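Local coordinates for protein aminoacyl-tRNA synthetase (Cryptosporidium parvum, PDB 5F9Z) that probably attaches proline to its cognate tRNA in an ATP-dependent reaction, as a class II prolyl-tRNA synthetase, and binds the inhibitor halofuginone, at residues A[294-304]-A[397-408]. Numbering follows the deposited sequence.
Sequences VLPPKVAPVQV and IPKLLEEFQNRL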
ATOM      1  N   VAL A 294       9.364 -10.933  -3.021  1.00 24.41           N
ATOM      2  CA  VAL A 294       8.369 -11.768  -3.680  1.00 24.89           C
ATOM      3  C   VAL A 294       7.295 -10.814  -4.180  1.00 26.09           C
ATOM      4  O   VAL A 294       6.555 -10.233  -3.379  1.00 25.88           O
ATOM      5  CB  VAL A 294       7.772 -12.832  -2.751  1.00 24.18           C
ATOM      6  CG1 VAL A 294       6.626 -13.550  -3.444  1.00 22.48           C
ATOM      7  CG2 VAL A 294       8.842 -13.827  -2.325  1.00 24.67           C
ATOM      8  N   LEU A 295       7.224 -10.636  -5.489  1.00 26.85           N
ATOM      9  CA  LEU A 295       6.316  -9.628  -6.002  1.00 26.88           C
ATOM     10  C   LEU A 295       5.110 -10.272  -6.670  1.00 26.94           C
ATOM     11  O   LEU A 295       5.251 -11.297  -7.346  1.00 28.11           O
ATOM     12  CB  LEU A 295       7.028  -8.719  -7.009  1.00 26.37           C
ATOM     13  CG  LEU A 295       8.260  -7.992  -6.467  1.00 28.26           C
ATOM     14  CD1 LEU A 295       8.981  -7.245  -7.575  1.00 29.58           C
ATOM     15  CD2 LEU A 295       7.867  -7.041  -5.346  1.00 28.53           C
ATOM     16  N   PRO A 296       3.920  -9.711  -6.484  1.00 25.93           N
ATOM     17  CA  PRO A 296       2.759 -10.169  -7.245  1.00 25.29           C
ATOM     18  C   PRO A 296       2.991  -9.969  -8.730  1.00 25.70           C
ATOM     19  O   PRO A 296       3.564  -8.949  -9.142  1.00 26.91           O
ATOM     20  CB  PRO A 296       1.621  -9.274  -6.731  1.00 25.77           C
ATOM     21  CG  PRO A 296       2.078  -8.810  -5.390  1.00 25.33           C
ATOM     22  CD  PRO A 296       3.566  -8.676  -5.499  1.00 25.65           C
ATOM     23  N   PRO A 297       2.579 -10.927  -9.564  1.00 25.15           N
ATOM     24  CA  PRO A 297       2.789 -10.780 -11.014  1.00 23.95           C
ATOM     25  C   PRO A 297       2.180  -9.518 -11.605  1.00 23.28           C
ATOM     26  O   PRO A 297       2.652  -9.056 -12.651  1.00 24.39           O
ATOM     27  CB  PRO A 297       2.130 -12.041 -11.591  1.00 24.26           C
ATOM     28  CG  PRO A 297       2.219 -13.037 -10.489  1.00 26.27           C
ATOM     29  CD  PRO A 297       2.061 -12.260  -9.211  1.00 26.37           C
ATOM     30  N   LYS A 298       1.156  -8.943 -10.970  1.00 22.27           N
ATOM     31  CA  LYS A 298       0.525  -7.742 -11.503  1.00 23.24           C
ATOM     32  C   LYS A 298       1.370  -6.489 -11.312  1.00 22.17           C
ATOM     33  O   LYS A 298       1.107  -5.481 -11.976  1.00 24.69           O
ATOM     34  CB  LYS A 298      -0.852  -7.540 -10.865  1.00 24.92           C
ATOM     35  CG  LYS A 298      -1.892  -8.546 -11.322  1.00 29.08           C
ATOM     36  CD  LYS A 298      -3.279  -8.155 -10.844  1.00 32.57           C
ATOM     37  CE  LYS A 298      -4.347  -9.060 -11.435  1.00 35.71           C
ATOM     38  NZ  LYS A 298      -5.712  -8.667 -10.987  1.00 38.76           N
ATOM     39  N   VAL A 299       2.375  -6.522 -10.433  1.00 19.52           N
ATOM     40  CA  VAL A 299       3.235  -5.370 -10.192  1.00 19.90           C
ATOM     41  C   VAL A 299       4.709  -5.693 -10.360  1.00 22.28           C
ATOM     42  O   VAL A 299       5.541  -4.787 -10.277  1.00 24.61           O
ATOM     43  CB  VAL A 299       2.986  -4.761  -8.796  1.00 18.38           C
ATOM     44  CG1 VAL A 299       1.564  -4.256  -8.683  1.00 18.97           C
ATOM     45  CG2 VAL A 299       3.285  -5.784  -7.712  1.00 16.24           C
ATOM     46  N   ALA A 300       5.066  -6.951 -10.591  1.00 21.32           N
ATOM     47  CA  ALA A 300       6.464  -7.317 -10.775  1.00 21.25           C
ATOM     48  C   ALA A 300       7.021  -6.654 -12.031  1.00 22.23           C
ATOM     49  O   ALA A 300       6.444  -6.824 -13.117  1.00 20.91           O
ATOM     50  CB  ALA A 300       6.618  -8.835 -10.866  1.00 16.14           C
ATOM     51  N   PRO A 301       8.117  -5.890 -11.935  1.00 24.04           N
ATOM     52  CA  PRO A 301       8.668  -5.254 -13.147  1.00 25.20           C
ATOM     53  C   PRO A 301       9.019  -6.250 -14.237  1.00 24.67           C
ATOM     54  O   PRO A 301       8.796  -5.978 -15.423  1.00 24.74           O
ATOM     55  CB  PRO A 301       9.910  -4.520 -12.619  1.00 25.29           C
ATOM     56  CG  PRO A 301       9.627  -4.301 -11.167  1.00 24.00           C
ATOM     57  CD  PRO A 301       8.846  -5.497 -10.718  1.00 23.69           C
ATOM     58  N   VAL A 302       9.560  -7.405 -13.863  1.00 25.10           N
ATOM     59  CA  VAL A 302       9.828  -8.495 -14.792  1.00 24.62           C
ATOM     60  C   VAL A 302       9.133  -9.736 -14.254  1.00 25.75           C
ATOM     61  O   VAL A 302       9.470 -10.217 -13.165  1.00 26.96           O
ATOM     62  CB  VAL A 302      11.332  -8.745 -14.977  1.00 22.23           C
ATOM     63  CG1 VAL A 302      11.559  -9.972 -15.841  1.00 19.36           C
ATOM     64  CG2 VAL A 302      12.000  -7.525 -15.597  1.00 20.37           C
ATOM     65  N   GLN A 303       8.159 -10.247 -15.007  1.00 24.55           N
ATOM     66  CA  GLN A 303       7.422 -11.425 -14.563  1.00 23.74           C
ATOM     67  C   GLN A 303       8.185 -12.709 -14.863  1.00 23.90           C
ATOM     68  O   GLN A 303       8.154 -13.653 -14.065  1.00 25.01           O
ATOM     69  CB  GLN A 303       6.042 -11.457 -15.220  1.00 22.08           C
ATOM     70  CG  GLN A 303       5.139 -10.307 -14.811  1.00 21.17           C
ATOM     71  CD  GLN A 303       3.875 -10.240 -15.642  1.00 22.00           C
ATOM     72  OE1 GLN A 303       3.890 -10.527 -16.839  1.00 21.27           O
ATOM     73  NE2 GLN A 303       2.769  -9.864 -15.009  1.00 21.99           N
ATOM     74  N   VAL A 304       8.871 -12.765 -16.002  1.00 25.09           N
ATOM     75  CA  VAL A 304       9.630 -13.940 -16.410  1.00 24.46           C
ATOM     76  C   VAL A 304      11.018 -13.492 -16.842  1.00 24.86           C
ATOM     77  O   VAL A 304      11.153 -12.594 -17.678  1.00 23.16           O
ATOM     78  CB  VAL A 304       8.938 -14.706 -17.553  1.00 23.99           C
ATOM     79  CG1 VAL A 304       9.806 -15.868 -18.008  1.00 24.49           C
ATOM     80  CG2 VAL A 304       7.564 -15.197 -17.119  1.00 24.03           C
ATOM     81  N   ILE A 397       1.714 -19.999 -19.128  1.00 26.14           N
ATOM     82  CA  ILE A 397       2.406 -18.945 -18.386  1.00 26.65           C
ATOM     83  C   ILE A 397       1.419 -17.916 -17.838  1.00 28.60           C
ATOM     84  O   ILE A 397       1.544 -17.532 -16.666  1.00 28.98           O
ATOM     85  CB  ILE A 397       3.494 -18.280 -19.247  1.00 26.15           C
ATOM     86  CG1 ILE A 397       4.544 -19.315 -19.649  1.00 25.28           C
ATOM     87  CG2 ILE A 397       4.146 -17.130 -18.493  1.00 18.57           C
ATOM     88  CD1 ILE A 397       5.066 -20.130 -18.485  1.00 25.17           C
ATOM     89  N   PRO A 398       0.438 -17.430 -18.612  1.00 28.74           N
ATOM     90  CA  PRO A 398      -0.589 -16.575 -17.994  1.00 28.41           C
ATOM     91  C   PRO A 398      -1.338 -17.263 -16.867  1.00 29.15           C
ATOM     92  O   PRO A 398      -1.738 -16.597 -15.904  1.00 26.34           O
ATOM     93  CB  PRO A 398      -1.515 -16.235 -19.169  1.00 28.38           C
ATOM     94  CG  PRO A 398      -0.643 -16.323 -20.359  1.00 28.23           C
ATOM     95  CD  PRO A 398       0.282 -17.472 -20.080  1.00 29.19           C
ATOM     96  N   LYS A 399      -1.534 -18.583 -16.953  1.00 30.31           N
ATOM     97  CA  LYS A 399      -2.181 -19.305 -15.863  1.00 30.09           C
ATOM     98  C   LYS A 399      -1.283 -19.376 -14.634  1.00 28.71           C
ATOM     99  O   LYS A 399      -1.761 -19.237 -13.502  1.00 29.29           O
ATOM    100  CB  LYS A 399      -2.574 -20.710 -16.317  1.00 32.61           C
ATOM    101  CG  LYS A 399      -3.726 -20.753 -17.307  1.00 34.61           C
ATOM    102  CD  LYS A 399      -4.165 -22.183 -17.583  1.00 37.56           C
ATOM    103  CE  LYS A 399      -3.037 -23.006 -18.182  1.00 38.10           C
ATOM    104  NZ  LYS A 399      -3.466 -24.399 -18.487  1.00 39.97           N
ATOM    105  N   LEU A 400       0.020 -19.593 -14.836  1.00 28.00           N
ATOM    106  CA  LEU A 400       0.937 -19.681 -13.703  1.00 25.49           C
ATOM    107  C   LEU A 400       1.031 -18.353 -12.963  1.00 24.97           C
ATOM    108  O   LEU A 400       1.019 -18.323 -11.727  1.00 26.77           O
ATOM    109  CB  LEU A 400       2.320 -20.130 -14.174  1.00 24.11           C
ATOM    110  CG  LEU A 400       2.471 -21.618 -14.495  1.00 25.54           C
ATOM    111  CD1 LEU A 400       3.894 -21.930 -14.934  1.00 24.81           C
ATOM    112  CD2 LEU A 400       2.079 -22.464 -13.293  1.00 23.81           C
ATOM    113  N   LEU A 401       1.128 -17.244 -13.700  1.00 23.73           N
ATOM    114  CA  LEU A 401       1.129 -15.934 -13.058  1.00 22.23           C
ATOM    115  C   LEU A 401      -0.203 -15.663 -12.371  1.00 22.75           C
ATOM    116  O   LEU A 401      -0.244 -15.060 -11.292  1.00 22.32           O
ATOM    117  CB  LEU A 401       1.441 -14.847 -14.087  1.00 20.97           C
ATOM    118  CG  LEU A 401       2.806 -14.956 -14.772  1.00 21.58           C
ATOM    119  CD1 LEU A 401       2.993 -13.842 -15.790  1.00 21.57           C
ATOM    120  CD2 LEU A 401       3.925 -14.939 -13.742  1.00 19.85           C
ATOM    121  N   GLU A 402      -1.304 -16.102 -12.984  1.00 25.85           N
ATOM    122  CA  GLU A 402      -2.609 -16.012 -12.338  1.00 29.95           C
ATOM    123  C   GLU A 402      -2.634 -16.829 -11.052  1.00 30.12           C
ATOM    124  O   GLU A 402      -3.103 -16.359 -10.008  1.00 26.57           O
ATOM    125  CB  GLU A 402      -3.696 -16.486 -13.303  1.00 37.69           C
ATOM    126  CG  GLU A 402      -5.101 -16.477 -12.731  1.00 45.56           C
ATOM    127  CD  GLU A 402      -5.844 -15.191 -13.023  1.00 52.24           C
ATOM    128  OE1 GLU A 402      -5.243 -14.283 -13.636  1.00 54.34           O
ATOM    129  OE2 GLU A 402      -7.032 -15.090 -12.646  1.00 55.10           O
ATOM    130  N   GLU A 403      -2.129 -18.065 -11.112  1.00 31.28           N
ATOM    131  CA  GLU A 403      -2.050 -18.897  -9.916  1.00 30.88           C
ATOM    132  C   GLU A 403      -1.090 -18.299  -8.895  1.00 29.31           C
ATOM    133  O   GLU A 403      -1.334 -18.373  -7.685  1.00 30.20           O
ATOM    134  CB  GLU A 403      -1.617 -20.313 -10.296  1.00 30.33           C
ATOM    135  CG  GLU A 403      -1.607 -21.294  -9.138  1.00 29.82           C
ATOM    136  CD  GLU A 403      -0.894 -22.588  -9.479  1.00 30.10           C
ATOM    137  OE1 GLU A 403      -0.544 -23.338  -8.544  1.00 29.91           O
ATOM    138  OE2 GLU A 403      -0.677 -22.852 -10.681  1.00 30.61           O
ATOM    139  N   PHE A 404       0.011 -17.712  -9.368  1.00 27.52           N
ATOM    140  CA  PHE A 404       0.948 -17.030  -8.479  1.00 27.45           C
ATOM    141  C   PHE A 404       0.247 -15.922  -7.700  1.00 27.86           C
ATOM    142  O   PHE A 404       0.384 -15.824  -6.474  1.00 27.97           O
ATOM    143  CB  PHE A 404       2.109 -16.465  -9.299  1.00 28.18           C
ATOM    144  CG  PHE A 404       3.362 -16.199  -8.506  1.00 28.95           C
ATOM    145  CD1 PHE A 404       3.387 -15.235  -7.510  1.00 28.51           C
ATOM    146  CD2 PHE A 404       4.528 -16.893  -8.784  1.00 28.56           C
ATOM    147  CE1 PHE A 404       4.542 -14.989  -6.792  1.00 27.73           C
ATOM    148  CE2 PHE A 404       5.687 -16.647  -8.072  1.00 28.71           C
ATOM    149  CZ  PHE A 404       5.692 -15.695  -7.074  1.00 28.71           C
ATOM    150  N   GLN A 405      -0.515 -15.080  -8.403  1.00 26.05           N
ATOM    151  CA  GLN A 405      -1.211 -13.970  -7.759  1.00 23.13           C
ATOM    152  C   GLN A 405      -2.197 -14.473  -6.711  1.00 23.36           C
ATOM    153  O   GLN A 405      -2.251 -13.951  -5.591  1.00 23.43           O
ATOM    154  CB  GLN A 405      -1.930 -13.130  -8.816  1.00 21.00           C
ATOM    155  CG  GLN A 405      -2.629 -11.895  -8.275  1.00 20.11           C
ATOM    156  CD  GLN A 405      -1.705 -10.696  -8.177  1.00 22.08           C
ATOM    157  OE1 GLN A 405      -0.626 -10.682  -8.767  1.00 23.95           O
ATOM    158  NE2 GLN A 405      -2.129  -9.681  -7.432  1.00 20.49           N
ATOM    159  N   ASN A 406      -2.988 -15.489  -7.059  1.00 24.15           N
ATOM    160  CA  ASN A 406      -3.972 -16.018  -6.119  1.00 26.60           C
ATOM    161  C   ASN A 406      -3.301 -16.654  -4.908  1.00 26.82           C
ATOM    162  O   ASN A 406      -3.797 -16.535  -3.782  1.00 27.93           O
ATOM    163  CB  ASN A 406      -4.880 -17.024  -6.826  1.00 27.31           C
ATOM    164  CG  ASN A 406      -5.794 -17.762  -5.868  1.00 29.12           C
ATOM    165  OD1 ASN A 406      -6.828 -17.240  -5.451  1.00 32.02           O
ATOM    166  ND2 ASN A 406      -5.417 -18.985  -5.515  1.00 27.32           N
ATOM    167  N   ARG A 407      -2.167 -17.327  -5.118  1.00 26.23           N
ATOM    168  CA  ARG A 407      -1.488 -17.998  -4.014  1.00 26.17           C
ATOM    169  C   ARG A 407      -0.923 -16.996  -3.014  1.00 25.24           C
ATOM    170  O   ARG A 407      -0.972 -17.230  -1.801  1.00 25.00           O
ATOM    171  CB  ARG A 407      -0.381 -18.904  -4.555  1.00 27.83           C
ATOM    172  CG  ARG A 407       0.444 -19.593  -3.479  1.00 30.06           C
ATOM    173  CD  ARG A 407       1.449 -20.570  -4.074  1.00 29.46           C
ATOM    174  NE  ARG A 407       2.367 -19.928  -5.011  1.00 29.06           N
ATOM    175  CZ  ARG A 407       2.283 -20.034  -6.333  1.00 30.14           C
ATOM    176  NH1 ARG A 407       1.319 -20.760  -6.882  1.00 30.19           N
ATOM    177  NH2 ARG A 407       3.164 -19.414  -7.107  1.00 30.05           N
ATOM    178  N   LEU A 408      -0.384 -15.876  -3.500  1.00 24.50           N
ATOM    179  CA  LEU A 408       0.138 -14.854  -2.598  1.00 22.95           C
ATOM    180  C   LEU A 408      -0.971 -14.267  -1.735  1.00 22.89           C
ATOM    181  O   LEU A 408      -0.812 -14.114  -0.518  1.00 23.62           O
ATOM    182  CB  LEU A 408       0.834 -13.749  -3.394  1.00 22.86           C
ATOM    183  CG  LEU A 408       2.181 -14.068  -4.039  1.00 21.67           C
ATOM    184  CD1 LEU A 408       2.776 -12.807  -4.642  1.00 19.96           C
ATOM    185  CD2 LEU A 408       3.131 -14.684  -3.026  1.00 21.72           C
TER
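Pro297 lies with its pyrrolidine ring against one turn of helix 393-417, meeting Leu401, Phe404 and Gln405 together. Its CB packs on CB of Leu401 at 3.8 Å, while its CG reaches CB of Phe404 at 3.6 Å; the ring's CD lies 3.7 Å from CD1 of Phe404. CG of Pro297 also comes 3.3 Å from O of Leu401, an oxygen that accepts the helical hydrogen bond from N of Gln405. Gln405 reaches the loop with its amide. With CG anti to the backbone N (chi1 -177°) and the chain bent at chi2 (86°), Gln405 brings OE1 to 3.1 Å from CD of Pro297, where it accepts a weak hydrogen bond from N of Lys298 (3.3 Å, N-H...O 155°). NE2 of Gln405 donates to O of Leu202, which with the weak bond at OE1 is consistent with this orientation of the amide.

This loop leads from helix 278-287 of the class II catalytic core into strand 304-308, the first strand of the mixed sheet of the anticodon-binding domain; helix 393-417 follows strand 385-389, the last of that sheet in the chain, so the connection between the two domains lies along this helix.

CD1 of Leu401 lies 3.6 Å from OE1 of Gln303, an oxygen that accepts a hydrogen bond from N of Arg336. Nearly one turn beyond Gln405, Leu408 places CD1 close to CA of Pro296 and CD2 against CG1 of Val294, which also lies at the edge of the Phe404 ring, near its plane.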